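Local coordinates for transcriptional regulator, SorC family (Enterococcus faecalis, PDB 2O0M), which probably regulates transcription by binding DNA, in response to a carbohydrate effector sensed by its putative sugar-binding domain, at residues 241-255 with 263-276. Sequence-based numbering, arbitrary orientation.
With PO4 (phosphate ion), chain B.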
ATOM      1  N   HIS A 241       0.717   2.205   1.115  1.00  8.47           N
ATOM      2  CA  HIS A 241       0.474   1.178   0.121  1.00  8.91           C
ATOM      3  C   HIS A 241       0.830   1.664  -1.268  1.00  9.10           C
ATOM      4  O   HIS A 241       0.947   2.865  -1.494  1.00  9.28           O
ATOM      5  CB  HIS A 241      -0.997   0.767   0.178  1.00  8.77           C
ATOM      6  CG  HIS A 241      -1.946   1.821  -0.312  1.00  9.20           C
ATOM      7  ND1 HIS A 241      -2.282   2.938   0.421  1.00 10.94           N
ATOM      8  CD2 HIS A 241      -2.646   1.906  -1.466  1.00  7.17           C
ATOM      9  CE1 HIS A 241      -3.136   3.674  -0.269  1.00  6.46           C
ATOM     10  NE2 HIS A 241      -3.393   3.055  -1.407  1.00 12.18           N
ATOM     11  N   SER A 242       0.996   0.723  -2.196  1.00  9.37           N
ATOM     12  CA  SER A 242       1.023   1.059  -3.612  1.00  9.01           C
ATOM     13  C   SER A 242      -0.337   0.732  -4.226  1.00  9.06           C
ATOM     14  O   SER A 242      -1.309   0.385  -3.531  1.00  8.75           O
ATOM     15  CB  SER A 242       2.194   0.374  -4.344  1.00  8.55           C
ATOM     16  OG  SER A 242       2.384   0.912  -5.642  1.00 10.16           O
ATOM     17  N   ILE A 243      -0.409   0.906  -5.535  1.00  8.66           N
ATOM     18  CA  ILE A 243      -1.577   0.589  -6.336  1.00  8.81           C
ATOM     19  C   ILE A 243      -1.083  -0.331  -7.424  1.00  8.73           C
ATOM     20  O   ILE A 243      -0.138   0.003  -8.150  1.00  8.20           O
ATOM     21  CB  ILE A 243      -2.202   1.864  -6.935  1.00  8.55           C
ATOM     22  CG1 ILE A 243      -2.649   2.816  -5.814  1.00  9.73           C
ATOM     23  CG2 ILE A 243      -3.384   1.529  -7.837  1.00  9.12           C
ATOM     24  CD1 ILE A 243      -2.829   4.245  -6.284  1.00  8.82           C
ATOM     25  N   GLY A 244      -1.716  -1.489  -7.544  1.00  8.99           N
ATOM     26  CA  GLY A 244      -1.288  -2.488  -8.515  1.00  9.73           C
ATOM     27  C   GLY A 244      -2.080  -2.422  -9.801  1.00  9.80           C
ATOM     28  O   GLY A 244      -3.224  -1.959  -9.820  1.00  9.75           O
ATOM     29  N   ARG A 245      -1.449  -2.877 -10.878  1.00 10.47           N
ATOM     30  CA  ARG A 245      -2.121  -3.113 -12.144  1.00 10.83           C
ATOM     31  C   ARG A 245      -2.815  -4.476 -11.991  1.00 10.94           C
ATOM     32  O   ARG A 245      -2.162  -5.493 -11.723  1.00 10.82           O
ATOM     33  CB  ARG A 245      -1.097  -3.060 -13.290  1.00 10.69           C
ATOM     34  CG  ARG A 245      -0.458  -1.670 -13.427  1.00 11.09           C
ATOM     35  CD  ARG A 245       0.716  -1.586 -14.396  1.00 11.96           C
ATOM     36  NE  ARG A 245       0.286  -1.875 -15.757  1.00 12.21           N
ATOM     37  CZ  ARG A 245       0.493  -3.024 -16.399  1.00 13.12           C
ATOM     38  NH1 ARG A 245       1.149  -4.019 -15.817  1.00 13.68           N
ATOM     39  NH2 ARG A 245       0.038  -3.187 -17.629  1.00 12.61           N
ATOM     40  N   ALA A 246      -4.141  -4.484 -12.117  1.00 11.14           N
ATOM     41  CA  ALA A 246      -4.985  -5.585 -11.624  1.00 11.08           C
ATOM     42  C   ALA A 246      -4.612  -6.975 -12.142  1.00 11.29           C
ATOM     43  O   ALA A 246      -4.396  -7.889 -11.357  1.00 10.65           O
ATOM     44  CB  ALA A 246      -6.439  -5.302 -11.915  1.00 11.61           C
ATOM     45  N   LEU A 247      -4.570  -7.149 -13.458  1.00 11.60           N
ATOM     46  CA  LEU A 247      -4.310  -8.485 -14.004  1.00 12.49           C
ATOM     47  C   LEU A 247      -2.894  -8.959 -13.704  1.00 12.79           C
ATOM     48  O   LEU A 247      -2.674 -10.142 -13.424  1.00 13.76           O
ATOM     49  CB  LEU A 247      -4.636  -8.549 -15.500  1.00 12.03           C
ATOM     50  CG  LEU A 247      -6.114  -8.263 -15.805  1.00 12.50           C
ATOM     51  CD1 LEU A 247      -6.404  -8.531 -17.273  1.00 13.90           C
ATOM     52  CD2 LEU A 247      -7.067  -9.107 -14.945  1.00 12.70           C
ATOM     53  N   HIS A 248      -1.938  -8.033 -13.749  1.00 14.11           N
ATOM     54  CA  HIS A 248      -0.560  -8.322 -13.363  1.00 14.69           C
ATOM     55  C   HIS A 248      -0.488  -8.814 -11.916  1.00 14.38           C
ATOM     56  O   HIS A 248       0.207  -9.791 -11.628  1.00 13.75           O
ATOM     57  CB  HIS A 248       0.309  -7.072 -13.548  1.00 15.85           C
ATOM     58  CG  HIS A 248       1.781  -7.351 -13.563  1.00 18.52           C
ATOM     59  ND1 HIS A 248       2.590  -7.143 -12.467  1.00 21.00           N
ATOM     60  CD2 HIS A 248       2.593  -7.797 -14.551  1.00 20.58           C
ATOM     61  CE1 HIS A 248       3.834  -7.469 -12.772  1.00 20.32           C
ATOM     62  NE2 HIS A 248       3.865  -7.864 -14.032  1.00 21.94           N
HETATM   63  N   MSE A 249      -1.227  -8.161 -11.014  1.00 14.00           N
HETATM   64  CA  MSE A 249      -1.295  -8.588  -9.610  1.00 14.39           C
HETATM   65  C   MSE A 249      -1.877  -9.977  -9.485  1.00 13.21           C
HETATM   66  O   MSE A 249      -1.353 -10.806  -8.758  1.00 12.82           O
HETATM   67  CB  MSE A 249      -2.161  -7.644  -8.745  1.00 15.21           C
HETATM   68  CG  MSE A 249      -1.608  -6.280  -8.475  1.00 17.53           C
HETATM   69 SE   MSE A 249       0.109  -6.241  -7.550  1.00 25.61          SE
HETATM   70  CE  MSE A 249       0.083  -7.749  -6.764  1.00 23.06           C
ATOM     71  N   ALA A 250      -2.968 -10.234 -10.199  1.00 12.56           N
ATOM     72  CA  ALA A 250      -3.629 -11.528 -10.129  1.00 12.56           C
ATOM     73  C   ALA A 250      -2.710 -12.670 -10.566  1.00 12.16           C
ATOM     74  O   ALA A 250      -2.687 -13.733  -9.946  1.00 12.45           O
ATOM     75  CB  ALA A 250      -4.912 -11.515 -10.966  1.00 12.74           C
ATOM     76  N   ALA A 251      -1.944 -12.445 -11.628  1.00 11.33           N
ATOM     77  CA  ALA A 251      -0.991 -13.442 -12.101  1.00 11.75           C
ATOM     78  C   ALA A 251       0.181 -13.618 -11.134  1.00 11.52           C
ATOM     79  O   ALA A 251       0.571 -14.748 -10.810  1.00 11.54           O
ATOM     80  CB  ALA A 251      -0.473 -13.055 -13.470  1.00 12.30           C
ATOM     81  N   ARG A 252       0.747 -12.506 -10.675  1.00 11.22           N
ATOM     82  CA  ARG A 252       1.913 -12.584  -9.794  1.00 10.75           C
ATOM     83  C   ARG A 252       1.591 -13.318  -8.494  1.00 10.51           C
ATOM     84  O   ARG A 252       2.411 -14.101  -7.983  1.00 10.22           O
ATOM     85  CB  ARG A 252       2.466 -11.200  -9.471  1.00 10.62           C
ATOM     86  CG  ARG A 252       3.786 -11.265  -8.760  1.00 11.42           C
ATOM     87  CD  ARG A 252       4.421  -9.899  -8.663  1.00 10.57           C
ATOM     88  NE  ARG A 252       3.794  -9.085  -7.630  1.00 10.61           N
ATOM     89  CZ  ARG A 252       3.913  -7.763  -7.544  1.00 10.20           C
ATOM     90  NH1 ARG A 252       4.624  -7.071  -8.448  1.00 11.06           N
ATOM     91  NH2 ARG A 252       3.326  -7.122  -6.552  1.00 11.75           N
ATOM     92  N   ARG A 253       0.407 -13.024  -7.961  1.00 10.03           N
ATOM     93  CA  ARG A 253      -0.086 -13.624  -6.711  1.00 10.25           C
ATOM     94  C   ARG A 253      -0.664 -15.025  -6.883  1.00 10.55           C
ATOM     95  O   ARG A 253      -1.175 -15.613  -5.925  1.00  9.85           O
ATOM     96  CB  ARG A 253      -1.139 -12.707  -6.087  1.00 10.07           C
ATOM     97  CG  ARG A 253      -0.558 -11.371  -5.596  1.00  9.83           C
ATOM     98  CD  ARG A 253      -1.681 -10.442  -5.189  1.00  9.84           C
ATOM     99  NE  ARG A 253      -1.228  -9.151  -4.661  1.00  8.84           N
ATOM    100  CZ  ARG A 253      -2.071  -8.209  -4.244  1.00  8.81           C
ATOM    101  NH1 ARG A 253      -3.382  -8.435  -4.299  1.00 10.63           N
ATOM    102  NH2 ARG A 253      -1.607  -7.058  -3.768  1.00 11.07           N
ATOM    103  N   LYS A 254      -0.587 -15.556  -8.099  1.00 11.05           N
ATOM    104  CA  LYS A 254      -1.031 -16.921  -8.395  1.00 12.11           C
ATOM    105  C   LYS A 254      -2.483 -17.153  -7.969  1.00 12.01           C
ATOM    106  O   LYS A 254      -2.824 -18.163  -7.321  1.00 11.56           O
ATOM    107  CB  LYS A 254      -0.076 -17.946  -7.768  1.00 12.53           C
ATOM    108  CG  LYS A 254       1.367 -17.741  -8.204  1.00 14.11           C
ATOM    109  CD  LYS A 254       2.290 -18.850  -7.731  1.00 15.76           C
ATOM    110  CE  LYS A 254       3.732 -18.560  -8.119  1.00 18.77           C
ATOM    111  NZ  LYS A 254       3.926 -18.365  -9.590  1.00 23.07           N
HETATM  112  N   MSE A 255      -3.342 -16.214  -8.354  1.00 11.81           N
HETATM  113  CA  MSE A 255      -4.767 -16.343  -8.106  1.00 12.51           C
HETATM  114  C   MSE A 255      -5.298 -17.518  -8.930  1.00 11.78           C
HETATM  115  O   MSE A 255      -4.679 -17.935  -9.909  1.00 11.04           O
HETATM  116  CB  MSE A 255      -5.498 -15.037  -8.428  1.00 12.39           C
HETATM  117  CG  MSE A 255      -5.078 -13.896  -7.519  1.00 12.24           C
HETATM  118 SE   MSE A 255      -6.164 -12.300  -7.731  1.00 19.69          SE
HETATM  119  CE  MSE A 255      -7.617 -12.943  -6.806  1.00 11.83           C
ATOM    120  N   LEU A 263     -11.745 -11.708 -13.307  1.00 19.30           N
ATOM    121  CA  LEU A 263     -11.183 -10.351 -13.289  1.00 20.15           C
ATOM    122  C   LEU A 263     -11.066  -9.731 -14.679  1.00 20.80           C
ATOM    123  O   LEU A 263     -11.306  -8.539 -14.859  1.00 21.04           O
ATOM    124  CB  LEU A 263      -9.814 -10.348 -12.602  1.00 19.00           C
ATOM    125  CG  LEU A 263      -9.857 -10.493 -11.079  1.00 17.06           C
ATOM    126  CD1 LEU A 263      -8.463 -10.711 -10.552  1.00 14.75           C
ATOM    127  CD2 LEU A 263     -10.503  -9.289 -10.397  1.00 15.38           C
ATOM    128  N   LYS A 264     -10.696 -10.548 -15.658  1.00 22.12           N
ATOM    129  CA  LYS A 264     -10.646 -10.115 -17.049  1.00 23.37           C
ATOM    130  C   LYS A 264     -12.003  -9.655 -17.557  1.00 23.91           C
ATOM    131  O   LYS A 264     -12.126  -8.599 -18.190  1.00 23.65           O
ATOM    132  CB  LYS A 264     -10.190 -11.267 -17.929  1.00 23.68           C
ATOM    133  CG  LYS A 264      -8.717 -11.373 -18.073  1.00 24.90           C
ATOM    134  CD  LYS A 264      -8.379 -12.734 -18.616  1.00 25.85           C
ATOM    135  CE  LYS A 264      -7.794 -13.572 -17.552  1.00 27.91           C
ATOM    136  NZ  LYS A 264      -6.432 -13.112 -17.291  1.00 29.35           N
ATOM    137  N   GLN A 265     -13.024 -10.458 -17.296  1.00 24.54           N
ATOM    138  CA  GLN A 265     -14.339 -10.147 -17.839  1.00 25.32           C
ATOM    139  C   GLN A 265     -15.037  -9.018 -17.089  1.00 24.98           C
ATOM    140  O   GLN A 265     -15.897  -8.355 -17.663  1.00 24.85           O
ATOM    141  CB  GLN A 265     -15.218 -11.393 -17.975  1.00 25.70           C
ATOM    142  CG  GLN A 265     -15.588 -12.109 -16.706  1.00 26.78           C
ATOM    143  CD  GLN A 265     -15.853 -13.600 -16.934  1.00 27.07           C
ATOM    144  OE1 GLN A 265     -15.861 -14.093 -18.072  1.00 31.97           O
ATOM    145  NE2 GLN A 265     -16.075 -14.321 -15.851  1.00 28.62           N
ATOM    146  N   LYS A 266     -14.650  -8.769 -15.834  1.00 24.59           N
ATOM    147  CA  LYS A 266     -15.149  -7.594 -15.098  1.00 24.42           C
ATOM    148  C   LYS A 266     -14.273  -6.351 -15.329  1.00 23.68           C
ATOM    149  O   LYS A 266     -14.483  -5.313 -14.703  1.00 23.47           O
ATOM    150  CB  LYS A 266     -15.312  -7.885 -13.599  1.00 24.89           C
ATOM    151  CG  LYS A 266     -16.184  -9.102 -13.296  1.00 25.63           C
ATOM    152  CD  LYS A 266     -17.041  -8.922 -12.061  1.00 25.84           C
ATOM    153  CE  LYS A 266     -17.443 -10.264 -11.447  1.00 27.48           C
ATOM    154  NZ  LYS A 266     -18.786 -10.202 -10.796  1.00 27.79           N
ATOM    155  N   ASN A 267     -13.319  -6.461 -16.251  1.00 22.47           N
ATOM    156  CA  ASN A 267     -12.480  -5.346 -16.687  1.00 22.18           C
ATOM    157  C   ASN A 267     -11.778  -4.652 -15.524  1.00 20.67           C
ATOM    158  O   ASN A 267     -11.772  -3.428 -15.413  1.00 20.25           O
ATOM    159  CB  ASN A 267     -13.299  -4.353 -17.512  1.00 22.30           C
ATOM    160  CG  ASN A 267     -13.865  -4.982 -18.768  1.00 22.57           C
ATOM    161  OD1 ASN A 267     -15.074  -4.957 -18.995  1.00 24.90           O
ATOM    162  ND2 ASN A 267     -12.994  -5.563 -19.584  1.00 22.74           N
ATOM    163  N   ALA A 268     -11.202  -5.470 -14.651  1.00 19.43           N
ATOM    164  CA  ALA A 268     -10.429  -4.971 -13.515  1.00 17.62           C
ATOM    165  C   ALA A 268      -9.204  -4.218 -14.007  1.00 16.87           C
ATOM    166  O   ALA A 268      -8.486  -4.684 -14.894  1.00 16.04           O
ATOM    167  CB  ALA A 268     -10.018  -6.121 -12.605  1.00 18.06           C
ATOM    168  N   VAL A 269      -8.971  -3.048 -13.418  1.00 15.05           N
ATOM    169  CA  VAL A 269      -7.893  -2.153 -13.834  1.00 14.71           C
ATOM    170  C   VAL A 269      -6.860  -1.969 -12.717  1.00 13.82           C
ATOM    171  O   VAL A 269      -5.656  -2.010 -12.967  1.00 13.38           O
ATOM    172  CB  VAL A 269      -8.465  -0.774 -14.264  1.00 14.64           C
ATOM    173  CG1 VAL A 269      -7.371   0.240 -14.532  1.00 15.16           C
ATOM    174  CG2 VAL A 269      -9.324  -0.931 -15.519  1.00 15.64           C
ATOM    175  N   ALA A 270      -7.341  -1.732 -11.499  1.00 13.20           N
ATOM    176  CA  ALA A 270      -6.473  -1.477 -10.352  1.00 12.10           C
ATOM    177  C   ALA A 270      -6.704  -2.480  -9.232  1.00 10.85           C
ATOM    178  O   ALA A 270      -7.773  -3.065  -9.112  1.00 10.38           O
ATOM    179  CB  ALA A 270      -6.708  -0.069  -9.824  1.00 11.88           C
ATOM    180  N   GLU A 271      -5.668  -2.676  -8.429  1.00  9.67           N
ATOM    181  CA  GLU A 271      -5.755  -3.433  -7.191  1.00  9.60           C
ATOM    182  C   GLU A 271      -5.210  -2.582  -6.041  1.00  8.90           C
ATOM    183  O   GLU A 271      -4.267  -1.788  -6.203  1.00 10.22           O
ATOM    184  CB  GLU A 271      -4.943  -4.735  -7.311  1.00  9.75           C
ATOM    185  CG  GLU A 271      -5.019  -5.664  -6.093  1.00 10.10           C
ATOM    186  CD  GLU A 271      -4.102  -5.282  -4.960  1.00  9.67           C
ATOM    187  OE1 GLU A 271      -3.175  -4.470  -5.170  1.00 10.79           O
ATOM    188  OE2 GLU A 271      -4.304  -5.800  -3.839  1.00 11.02           O
ATOM    189  N   SER A 272      -5.809  -2.755  -4.871  1.00  9.05           N
ATOM    190  CA  SER A 272      -5.210  -2.252  -3.641  1.00  9.40           C
ATOM    191  C   SER A 272      -5.844  -2.959  -2.444  1.00  9.23           C
ATOM    192  O   SER A 272      -7.070  -3.122  -2.394  1.00  9.58           O
ATOM    193  CB  SER A 272      -5.385  -0.740  -3.532  1.00 10.05           C
ATOM    194  OG  SER A 272      -4.536  -0.214  -2.552  1.00 12.26           O
ATOM    195  N   PHE A 273      -5.008  -3.400  -1.509  1.00  9.75           N
ATOM    196  CA  PHE A 273      -5.466  -4.077  -0.271  1.00 10.17           C
ATOM    197  C   PHE A 273      -6.271  -5.359  -0.523  1.00 10.81           C
ATOM    198  O   PHE A 273      -7.018  -5.811   0.356  1.00 10.47           O
ATOM    199  CB  PHE A 273      -6.298  -3.147   0.612  1.00 11.50           C
ATOM    200  CG  PHE A 273      -5.684  -1.814   0.871  1.00 11.46           C
ATOM    201  CD1 PHE A 273      -4.658  -1.669   1.781  1.00 14.25           C
ATOM    202  CD2 PHE A 273      -6.181  -0.687   0.246  1.00 14.18           C
ATOM    203  CE1 PHE A 273      -4.109  -0.402   2.025  1.00 14.59           C
ATOM    204  CE2 PHE A 273      -5.630   0.562   0.490  1.00 14.39           C
ATOM    205  CZ  PHE A 273      -4.608   0.693   1.367  1.00 13.50           C
ATOM    206  N   GLY A 274      -6.123  -5.959  -1.701  1.00 10.13           N
ATOM    207  CA  GLY A 274      -6.892  -7.152  -2.040  1.00 10.98           C
ATOM    208  C   GLY A 274      -8.281  -6.862  -2.568  1.00 11.26           C
ATOM    209  O   GLY A 274      -9.147  -7.768  -2.592  1.00 12.99           O
ATOM    210  N   TYR A 275      -8.503  -5.608  -2.963  1.00 10.96           N
ATOM    211  CA  TYR A 275      -9.698  -5.203  -3.707  1.00 11.14           C
ATOM    212  C   TYR A 275      -9.307  -4.884  -5.133  1.00 11.10           C
ATOM    213  O   TYR A 275      -8.236  -4.321  -5.369  1.00 10.40           O
ATOM    214  CB  TYR A 275     -10.349  -3.961  -3.092  1.00 11.52           C
ATOM    215  CG  TYR A 275     -10.751  -4.134  -1.638  1.00 11.45           C
ATOM    216  CD1 TYR A 275     -12.040  -4.503  -1.281  1.00 12.84           C
ATOM    217  CD2 TYR A 275      -9.825  -3.942  -0.621  1.00 11.88           C
ATOM    218  CE1 TYR A 275     -12.397  -4.665   0.048  1.00 12.32           C
ATOM    219  CE2 TYR A 275     -10.164  -4.105   0.706  1.00 13.31           C
ATOM    220  CZ  TYR A 275     -11.450  -4.455   1.048  1.00 12.87           C
ATOM    221  OH  TYR A 275     -11.770  -4.603   2.383  1.00 13.22           O
ATOM    222  N   PHE A 276     -10.182  -5.230  -6.080  1.00 11.43           N
ATOM    223  CA  PHE A 276      -9.950  -4.934  -7.493  1.00 12.17           C
ATOM    224  C   PHE A 276     -10.977  -3.941  -8.010  1.00 12.42           C
ATOM    225  O   PHE A 276     -12.156  -4.083  -7.728  1.00 12.97           O
ATOM    226  CB  PHE A 276      -9.981  -6.225  -8.309  1.00 11.35           C
ATOM    227  CG  PHE A 276      -8.836  -7.134  -7.999  1.00 11.42           C
ATOM    228  CD1 PHE A 276      -7.689  -7.100  -8.775  1.00  9.59           C
ATOM    229  CD2 PHE A 276      -8.865  -7.960  -6.880  1.00 11.42           C
ATOM    230  CE1 PHE A 276      -6.616  -7.896  -8.479  1.00 11.17           C
ATOM    231  CE2 PHE A 276      -7.775  -8.760  -6.564  1.00 11.70           C
ATOM    232  CZ  PHE A 276      -6.656  -8.732  -7.361  1.00 11.25           C
TER
HETATM  233  P   PO4 B 401       3.807  -3.319  -7.526  1.00 17.36           P
HETATM  234  O1  PO4 B 401       2.942  -2.789  -8.610  1.00 19.86           O
HETATM  235  O2  PO4 B 401       4.561  -2.254  -6.822  1.00 17.99           O
HETATM  236  O3  PO4 B 401       2.990  -4.168  -6.604  1.00 22.36           O
HETATM  237  O4  PO4 B 401       4.785  -4.282  -8.127  1.00 21.83           O
HETATM  238  O   HOH W   1      -5.124  -4.949 -15.434  1.00 24.65           O
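An antiparallel strand pair in the mixed sheet of the putative sugar-binding domain joins Gly244 to Glu271, and helix 246-252 then packs over the second strand and its hairpin. Gly244 N reaches Glu271 O at 2.9 Å, and Glu271 N returns to Gly244 O at the same length. Glycine suits this place because a CB would run into CG of Met249, a selenomethionine. At the helix start Ala246 N bonds to Val269 O; Val269 and Ala270 together form a classic beta bulge opposite Phe277. The small CB of Ala246 lies 3.7 Å from Ala268 CB and at the edge of the Phe276 ring. That ring lies against the helix, Leu263 CD1 over one face and Glu271 CG over the opposite one, while Met255, also a selenomethionine, makes a Met-aromatic contact, its SE 3.6 Å from Phe276 CZ. At the far end, Phe273 CZ stands 3.3 Å above the centre of the His241 ring, the ring planes 42° apart. Arg253 stretches straight from CG to NE to reach the buried carboxylate of Glu271, and its NE pairs with Glu182. The guanidinium meets Glu271 OE2 at its edge, guanidinium and carboxylate planes 85° apart; Arg253 NH1, 2.8 Å from Glu271 OE2, and NH2 both bond weakly to that oxygen in a salt bridge. Bent at chi2 (-81°), Glu271 also turns OE2 to its own hairpin, where Gly274 N meets Glu271 OE2 at 2.8 Å on the anti side, tilted out of the carboxylate plane.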